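Extracellular solute-binding protein (Bordetella parapertussis, PDB 3PU5) probably binds a small solute outside the cytoplasm, perhaps a polyamine as in related proteins, and delivers it to a membrane transporter. Local coordinates at residues G42-H47 and A63-N68; E27-Q32 and A255-N260; N148-N153 and D317-R322. All blocks are in the same frame, centred on the assembly; numbering follows the deposited sequence.

Interaction 1: residues G42-H47 and A63-N68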
# COMPACT_ATOMS: atom_id res chain seq x y z
N GLY A 42 -15.04 2.27 -9.07
CA GLY A 42 -15.24 0.84 -9.26
C GLY A 42 -14.29 0.02 -8.41
O GLY A 42 -13.35 0.55 -7.82
N THR A 43 -14.55 -1.29 -8.34
CA THR A 43 -13.67 -2.21 -7.64
C THR A 43 -12.51 -2.63 -8.53
O THR A 43 -12.60 -2.57 -9.76
CB THR A 43 -14.39 -3.51 -7.23
OG1 THR A 43 -14.84 -4.20 -8.40
CG2 THR A 43 -15.57 -3.22 -6.31
N ASN A 44 -11.43 -3.06 -7.90
CA ASN A 44 -10.25 -3.51 -8.62
C ASN A 44 -10.56 -4.60 -9.64
O ASN A 44 -10.19 -4.47 -10.80
CB ASN A 44 -9.16 -3.95 -7.64
CG ASN A 44 -8.72 -2.83 -6.71
OD1 ASN A 44 -8.89 -1.65 -7.01
ND2 ASN A 44 -8.15 -3.21 -5.56
N PRO A 45 -11.26 -5.67 -9.22
CA PRO A 45 -11.60 -6.78 -10.12
C PRO A 45 -12.49 -6.38 -11.28
O PRO A 45 -12.32 -6.91 -12.38
CB PRO A 45 -12.38 -7.75 -9.22
CG PRO A 45 -12.01 -7.39 -7.85
CD PRO A 45 -11.63 -5.95 -7.82
N ALA A 46 -13.45 -5.48 -11.04
CA ALA A 46 -14.37 -5.03 -12.09
C ALA A 46 -13.65 -4.18 -13.13
O ALA A 46 -13.83 -4.37 -14.34
CB ALA A 46 -15.53 -4.25 -11.48
N HIS A 47 -12.84 -3.24 -12.67
CA HIS A 47 -12.04 -2.42 -13.58
C HIS A 47 -11.13 -3.29 -14.46
O HIS A 47 -11.11 -3.14 -15.67
CB HIS A 47 -11.20 -1.41 -12.81
CG HIS A 47 -11.94 -0.16 -12.44
ND1 HIS A 47 -11.73 0.51 -11.25
CD2 HIS A 47 -12.89 0.54 -13.10
CE1 HIS A 47 -12.51 1.57 -11.20
NE2 HIS A 47 -13.23 1.61 -12.32
N ALA A 63 -5.19 3.04 -16.25
CA ALA A 63 -5.55 2.01 -15.30
C ALA A 63 -4.93 2.37 -13.98
O ALA A 63 -3.71 2.47 -13.87
CB ALA A 63 -5.05 0.65 -15.77
N ALA A 64 -5.76 2.58 -12.97
CA ALA A 64 -5.26 2.96 -11.66
C ALA A 64 -6.03 2.21 -10.60
O ALA A 64 -7.16 2.58 -10.25
CB ALA A 64 -5.39 4.47 -11.47
N PHE A 65 -5.44 1.13 -10.09
CA PHE A 65 -6.07 0.32 -9.05
C PHE A 65 -5.11 -0.71 -8.44
O PHE A 65 -3.91 -0.69 -8.71
CB PHE A 65 -7.35 -0.36 -9.56
CG PHE A 65 -7.17 -1.14 -10.84
CD1 PHE A 65 -6.60 -2.40 -10.82
CD2 PHE A 65 -7.60 -0.61 -12.05
CE1 PHE A 65 -6.44 -3.12 -12.01
CE2 PHE A 65 -7.44 -1.32 -13.23
CZ PHE A 65 -6.86 -2.58 -13.22
N GLY A 66 -5.65 -1.60 -7.62
CA GLY A 66 -4.87 -2.54 -6.84
C GLY A 66 -3.91 -3.45 -7.60
O GLY A 66 -4.16 -3.80 -8.75
N GLY A 67 -2.84 -3.85 -6.92
CA GLY A 67 -1.78 -4.64 -7.51
C GLY A 67 -2.17 -6.02 -8.02
O GLY A 67 -1.75 -6.41 -9.11
N ASN A 68 -2.97 -6.75 -7.24
CA ASN A 68 -3.40 -8.09 -7.64
C ASN A 68 -4.07 -8.12 -9.01
O ASN A 68 -3.70 -8.90 -9.90
CB ASN A 68 -4.39 -8.65 -6.62
CG ASN A 68 -3.73 -9.02 -5.32
OD1 ASN A 68 -2.65 -9.62 -5.31
ND2 ASN A 68 -4.37 -8.66 -4.21

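Interaction 2: residues E27-Q32 and A255-N260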
# COMPACT_ATOMS: atom_id res chain seq x y z
N GLU A 27 -8.01 17.49 -11.07
CA GLU A 27 -8.34 18.91 -11.24
C GLU A 27 -7.14 19.80 -11.61
O GLU A 27 -7.21 20.55 -12.58
CB GLU A 27 -9.11 19.45 -10.02
CG GLU A 27 -10.57 19.01 -9.97
CD GLU A 27 -11.24 19.29 -8.63
OE1 GLU A 27 -10.62 19.93 -7.76
OE2 GLU A 27 -12.41 18.86 -8.43
N PRO A 28 -6.03 19.71 -10.85
CA PRO A 28 -4.84 20.49 -11.21
C PRO A 28 -4.33 20.18 -12.62
O PRO A 28 -3.92 21.10 -13.33
CB PRO A 28 -3.80 20.05 -10.17
CG PRO A 28 -4.63 19.65 -8.99
CD PRO A 28 -5.85 18.99 -9.57
N PHE A 29 -4.37 18.92 -13.01
CA PHE A 29 -3.93 18.52 -14.34
C PHE A 29 -4.80 19.15 -15.42
O PHE A 29 -4.29 19.64 -16.43
CB PHE A 29 -3.95 17.01 -14.49
CG PHE A 29 -3.57 16.54 -15.87
CD1 PHE A 29 -2.26 16.59 -16.29
CD2 PHE A 29 -4.54 16.05 -16.74
CE1 PHE A 29 -1.91 16.16 -17.57
CE2 PHE A 29 -4.21 15.61 -18.00
CZ PHE A 29 -2.88 15.67 -18.41
N GLU A 30 -6.12 19.09 -15.23
CA GLU A 30 -7.06 19.69 -16.17
C GLU A 30 -6.70 21.16 -16.36
O GLU A 30 -6.67 21.67 -17.48
CB GLU A 30 -8.50 19.58 -15.65
CG GLU A 30 -9.12 18.19 -15.63
CD GLU A 30 -10.62 18.23 -15.29
OE1 GLU A 30 -11.04 19.14 -14.55
OE2 GLU A 30 -11.38 17.35 -15.76
N LYS A 31 -6.44 21.83 -15.25
CA LYS A 31 -6.14 23.25 -15.28
C LYS A 31 -4.89 23.55 -16.08
O LYS A 31 -4.86 24.49 -16.87
CB LYS A 31 -5.98 23.80 -13.86
CG LYS A 31 -7.30 24.10 -13.17
CD LYS A 31 -7.08 24.72 -11.80
CE LYS A 31 -6.14 25.93 -11.88
NZ LYS A 31 -5.90 26.55 -10.55
N GLN A 32 -3.85 22.75 -15.89
CA GLN A 32 -2.58 23.04 -16.55
C GLN A 32 -2.54 22.56 -17.99
O GLN A 32 -1.84 23.15 -18.82
CB GLN A 32 -1.43 22.45 -15.75
CG GLN A 32 -1.40 23.02 -14.34
CD GLN A 32 -0.30 22.45 -13.49
OE1 GLN A 32 -0.30 22.61 -12.27
NE2 GLN A 32 0.66 21.77 -14.13
N ALA A 255 -2.74 10.10 -21.72
CA ALA A 255 -2.60 9.23 -20.55
C ALA A 255 -1.19 9.32 -19.95
O ALA A 255 -1.04 9.43 -18.73
CB ALA A 255 -2.94 7.79 -20.93
N LYS A 256 -0.17 9.28 -20.80
CA LYS A 256 1.22 9.42 -20.34
C LYS A 256 1.42 10.79 -19.71
O LYS A 256 2.17 10.94 -18.74
CB LYS A 256 2.20 9.21 -21.50
CG LYS A 256 2.30 7.76 -21.99
CD LYS A 256 3.17 7.66 -23.26
CE LYS A 256 3.23 6.25 -23.78
NZ LYS A 256 3.97 6.19 -25.08
N ALA A 257 0.75 11.79 -20.28
CA ALA A 257 0.84 13.15 -19.75
C ALA A 257 0.20 13.23 -18.37
O ALA A 257 0.76 13.83 -17.45
CB ALA A 257 0.18 14.13 -20.71
N PHE A 258 -0.96 12.60 -18.21
CA PHE A 258 -1.57 12.55 -16.88
C PHE A 258 -0.67 11.79 -15.90
O PHE A 258 -0.44 12.24 -14.76
CB PHE A 258 -2.97 11.90 -16.91
CG PHE A 258 -3.56 11.74 -15.55
CD1 PHE A 258 -4.13 12.83 -14.89
CD2 PHE A 258 -3.50 10.53 -14.88
CE1 PHE A 258 -4.65 12.69 -13.60
CE2 PHE A 258 -4.02 10.38 -13.59
CZ PHE A 258 -4.59 11.46 -12.95
N MSE A 259 -0.16 10.64 -16.31
CA MSE A 259 0.68 9.85 -15.42
C MSE A 259 1.92 10.65 -15.02
O MSE A 259 2.33 10.64 -13.87
CB MSE A 259 1.10 8.55 -16.10
CG MSE A 259 1.89 7.60 -15.22
SE MSE A 259 2.14 5.86 -16.11
CE MSE A 259 3.17 4.96 -14.71
N ASN A 260 2.49 11.37 -15.98
CA ASN A 260 3.65 12.19 -15.68
C ASN A 260 3.34 13.23 -14.62
O ASN A 260 4.15 13.48 -13.73
CB ASN A 260 4.14 12.90 -16.94
CG ASN A 260 5.42 13.66 -16.69
OD1 ASN A 260 6.41 13.10 -16.23
ND2 ASN A 260 5.40 14.96 -16.98

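Interaction 3: residues N148-N153 and D317-R322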
# COMPACT_ATOMS: atom_id res chain seq x y z
N ASN A 148 -2.96 -9.17 11.81
CA ASN A 148 -3.75 -9.22 10.58
C ASN A 148 -4.33 -10.61 10.30
O ASN A 148 -3.58 -11.59 10.27
CB ASN A 148 -2.89 -8.84 9.36
CG ASN A 148 -2.02 -7.61 9.58
OD1 ASN A 148 -2.01 -6.69 8.75
ND2 ASN A 148 -1.26 -7.60 10.67
N ASN A 149 -5.63 -10.70 10.08
CA ASN A 149 -6.20 -11.97 9.63
C ASN A 149 -5.80 -12.25 8.19
O ASN A 149 -6.07 -11.43 7.31
CB ASN A 149 -7.72 -11.98 9.74
CG ASN A 149 -8.31 -13.34 9.40
OD1 ASN A 149 -9.27 -13.46 8.64
ND2 ASN A 149 -7.72 -14.39 9.96
N LEU A 150 -5.16 -13.40 7.94
CA LEU A 150 -4.69 -13.72 6.59
C LEU A 150 -5.79 -13.64 5.52
O LEU A 150 -5.60 -13.06 4.45
CB LEU A 150 -3.99 -15.08 6.54
CG LEU A 150 -3.34 -15.38 5.18
CD1 LEU A 150 -2.46 -14.21 4.76
CD2 LEU A 150 -2.55 -16.68 5.16
N SER A 151 -6.96 -14.19 5.82
CA SER A 151 -8.06 -14.26 4.86
C SER A 151 -8.81 -12.95 4.60
O SER A 151 -9.78 -12.94 3.85
CB SER A 151 -9.09 -15.30 5.32
OG SER A 151 -8.46 -16.55 5.53
N SER A 152 -8.38 -11.85 5.22
CA SER A 152 -9.21 -10.65 5.18
C SER A 152 -8.72 -9.54 4.25
O SER A 152 -9.28 -8.44 4.23
CB SER A 152 -9.42 -10.11 6.60
OG SER A 152 -10.18 -11.03 7.37
N ASN A 153 -7.69 -9.82 3.46
CA ASN A 153 -7.12 -8.82 2.57
C ASN A 153 -6.77 -7.52 3.30
O ASN A 153 -7.11 -6.41 2.86
CB ASN A 153 -8.06 -8.52 1.38
CG ASN A 153 -7.42 -7.61 0.34
OD1 ASN A 153 -6.39 -7.95 -0.25
ND2 ASN A 153 -8.01 -6.43 0.13
N ASP A 317 -3.16 -22.63 3.49
CA ASP A 317 -3.16 -24.02 3.97
C ASP A 317 -2.40 -24.15 5.29
O ASP A 317 -2.93 -24.68 6.27
CB ASP A 317 -2.53 -24.95 2.92
CG ASP A 317 -3.47 -25.24 1.76
OD1 ASP A 317 -4.69 -24.95 1.87
OD2 ASP A 317 -3.00 -25.79 0.74
N LEU A 318 -1.16 -23.66 5.31
CA LEU A 318 -0.34 -23.68 6.53
C LEU A 318 -1.01 -22.93 7.66
O LEU A 318 -1.00 -23.37 8.82
CB LEU A 318 1.03 -23.07 6.26
CG LEU A 318 2.11 -23.97 5.65
CD1 LEU A 318 3.43 -23.23 5.66
CD2 LEU A 318 2.22 -25.27 6.43
N TRP A 319 -1.59 -21.78 7.33
CA TRP A 319 -2.34 -20.98 8.30
C TRP A 319 -3.46 -21.83 8.90
O TRP A 319 -3.53 -22.00 10.12
CB TRP A 319 -2.89 -19.72 7.64
CG TRP A 319 -3.71 -18.80 8.52
CD1 TRP A 319 -5.01 -19.00 8.91
CD2 TRP A 319 -3.32 -17.53 9.05
NE1 TRP A 319 -5.43 -17.94 9.68
CE2 TRP A 319 -4.42 -17.02 9.78
CE3 TRP A 319 -2.14 -16.77 9.01
CZ2 TRP A 319 -4.38 -15.79 10.45
CZ3 TRP A 319 -2.11 -15.55 9.67
CH2 TRP A 319 -3.22 -15.07 10.38
N ASN A 320 -4.32 -22.38 8.05
CA ASN A 320 -5.46 -23.15 8.54
C ASN A 320 -5.01 -24.35 9.36
O ASN A 320 -5.78 -24.90 10.15
CB ASN A 320 -6.35 -23.59 7.37
CG ASN A 320 -7.04 -22.42 6.68
OD1 ASN A 320 -7.31 -21.39 7.31
ND2 ASN A 320 -7.33 -22.58 5.39
N LYS A 321 -3.75 -24.72 9.20
CA LYS A 321 -3.24 -25.92 9.84
C LYS A 321 -2.62 -25.67 11.21
O LYS A 321 -2.86 -26.42 12.17
CB LYS A 321 -2.20 -26.57 8.92
CG LYS A 321 -2.15 -28.07 9.02
CD LYS A 321 -2.05 -28.69 7.64
CE LYS A 321 -0.77 -28.29 6.95
NZ LYS A 321 -0.50 -29.15 5.76
N ARG A 322 -1.85 -24.60 11.26
CA ARG A 322 -1.17 -24.18 12.41
C ARG A 322 -1.67 -22.92 13.14
O ARG A 322 -1.26 -22.74 14.22
CB ARG A 322 0.29 -24.16 12.10
CG ARG A 322 0.71 -25.47 11.55
CD ARG A 322 1.83 -25.36 10.64
NE ARG A 322 2.93 -24.80 11.35
CZ ARG A 322 4.21 -25.12 11.24
NH1 ARG A 322 4.60 -26.05 10.38
NH2 ARG A 322 5.10 -24.48 11.98

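Interaction 1: residues G42-H47 and A63-N68
Asn44, in the first turn of helix 44-53, reaches across to the point where strand 62-65 ends and helix 67-75 begins, and meets Phe65 and Gly66. From its CB the side chain leaves beside the backbone N, with CG anti to the carbonyl carbon (chi1 -60°), and this torsion carries the amide over the backbone of Gly66. Asn44 CG lies 3.4 Å from Gly66 N. At the tip the branches divide. Asn44 OD1 accepts a weak but nearly straight hydrogen bond from Gly66 N (3.3 Å, 172° at the hydrogen). The same Asn44 OD1 touches Phe65 CB at 3.2 Å. Asn44 ND2 rests 3.6 Å from Gly66 CA. The Phe65 ring slides back the other way, against the first turn of helix 44-53. Asn44 O stands 4.1 Å above one of its faces, toward the rim, and His47 CB approaches Phe65 CD2 at 3.8 Å. Thr11 of strand 7-12 and Met70 of helix 67-75 also pack against this ring. The chemistry is mixed: one weak bond from the Asn44 amide oxygen meets the backbone N of Gly66, the N-cap residue of helix 67-75, and a buried aromatic ring supplies the apolar contact beside it.

Interaction 2: residues E27-Q32 and A255-N260
Phe29 and Phe258 are the residues whose CA atoms lie nearest each other across helix 15-33 and helix 252-262, 6.9 Å from Phe29 CA to Phe258 CA. The Phe29 side chain points at the other helix, its CG anti to the backbone N (chi1 177°), and this extended setting lays the ring against the backbone of residues 257 and 258. Phe258 CA sits over one face of that ring, 3.9 Å from its centroid and 23° off the normal, a CH-pi contact displaced toward the rim. The far end of the same ring touches main-chain polar atoms: Phe29 CZ comes within 3.6 Å of Phe258 N, and Phe29 CE1 within 3.5 Å of Ala257 O. Ala257 CB adds a looser apolar touch at Phe29 CZ. The two rings form a T-shaped pair in which the edge of Phe258 is directed at the face of Phe29, the planes 87° apart and the centroids separated by 5.4 Å. Its tightest point is Phe258 CD1 to Phe29 CD2, 3.7 Å, with the latter atom close to the plane of the Phe258 ring. Beyond the pair, Phe258 continues onto Ile8 and Val10 of strand 7-12 and Met244 of strand 238-246, while Phe29 also packs on Tyr261 and Val35. Phenylalanine thus joins the two helices, with Phe258 also reaching the strands, by dispersion and weak CH-pi attraction, and the near-perpendicular rings let the hydrogen-bearing edge of one meet the electron-rich face of the other.

Interaction 3: residues N148-N153 and D317-R322
Leu150 and Trp319 make the main apolar contact between the loop after strand 145-148 and the last turns of helix 305-322. Leu150 CB sits over one face of the indole, 3.5 Å from the centroid of the six-membered ring and only 11° off its normal, a CH-pi contact nearly above the middle of the six-membered ring. Farther along the leucine, CD2 runs back toward the root of the tryptophan and lies 3.9 Å from Trp319 CB, the two side chains sliding past each other in opposite directions. The tryptophan extends from its helix with CG anti to the backbone N (chi1 179°), which puts the benzo ring up against the loop.

Polar groups of the loop meet the outer end of the same ring by van der Waals contact. Asn148 O approaches Trp319 CH2 at 3.5 Å, and Leu150 N lies the same distance from that carbon. Asn149 ND2 comes 3.7 Å from Trp319 CZ2, its amide plane turned 66° from the indole.

Backbone hydrogen bonds shape each partner. Ser152 N bonds to Asn149 O (3.1 Å), turning the loop just past Leu150, and on the helix Leu318 O accepts from both Lys321 N and Arg322 N.

The contact belongs to a larger apolar cluster: Leu160 of helix 156-167 and Leu181 of helix 174-184 pack on the indole, and Phe191 of strand 188-192 makes an edge-to-face ring pair with it. Arg322 forms salt bridges to Glu175 and Glu182, so the C-terminal end of helix 305-322 is also fastened to helix 174-184.

From the N terminus, helix 15-33 supplies the first half of interaction 2, whose loop closes only when helix 252-262 arrives more than 220 residues later. Inside that span, interaction 1 closes a short loop that joins the start of helix 44-53 to strand 62-65 and the start of helix 67-75. Interaction 3 opens after interaction 1 has closed, at 148-153, and ends in helix 305-322, beyond the second half of interaction 2; these two long loops therefore cross. Their centres are about 41 Å apart, on opposite sides of the chain's centre, in keeping with the two-lobed architecture of periplasmic binding proteins: interactions 1 and 2 probably lie in one lobe and interaction 3 in the other.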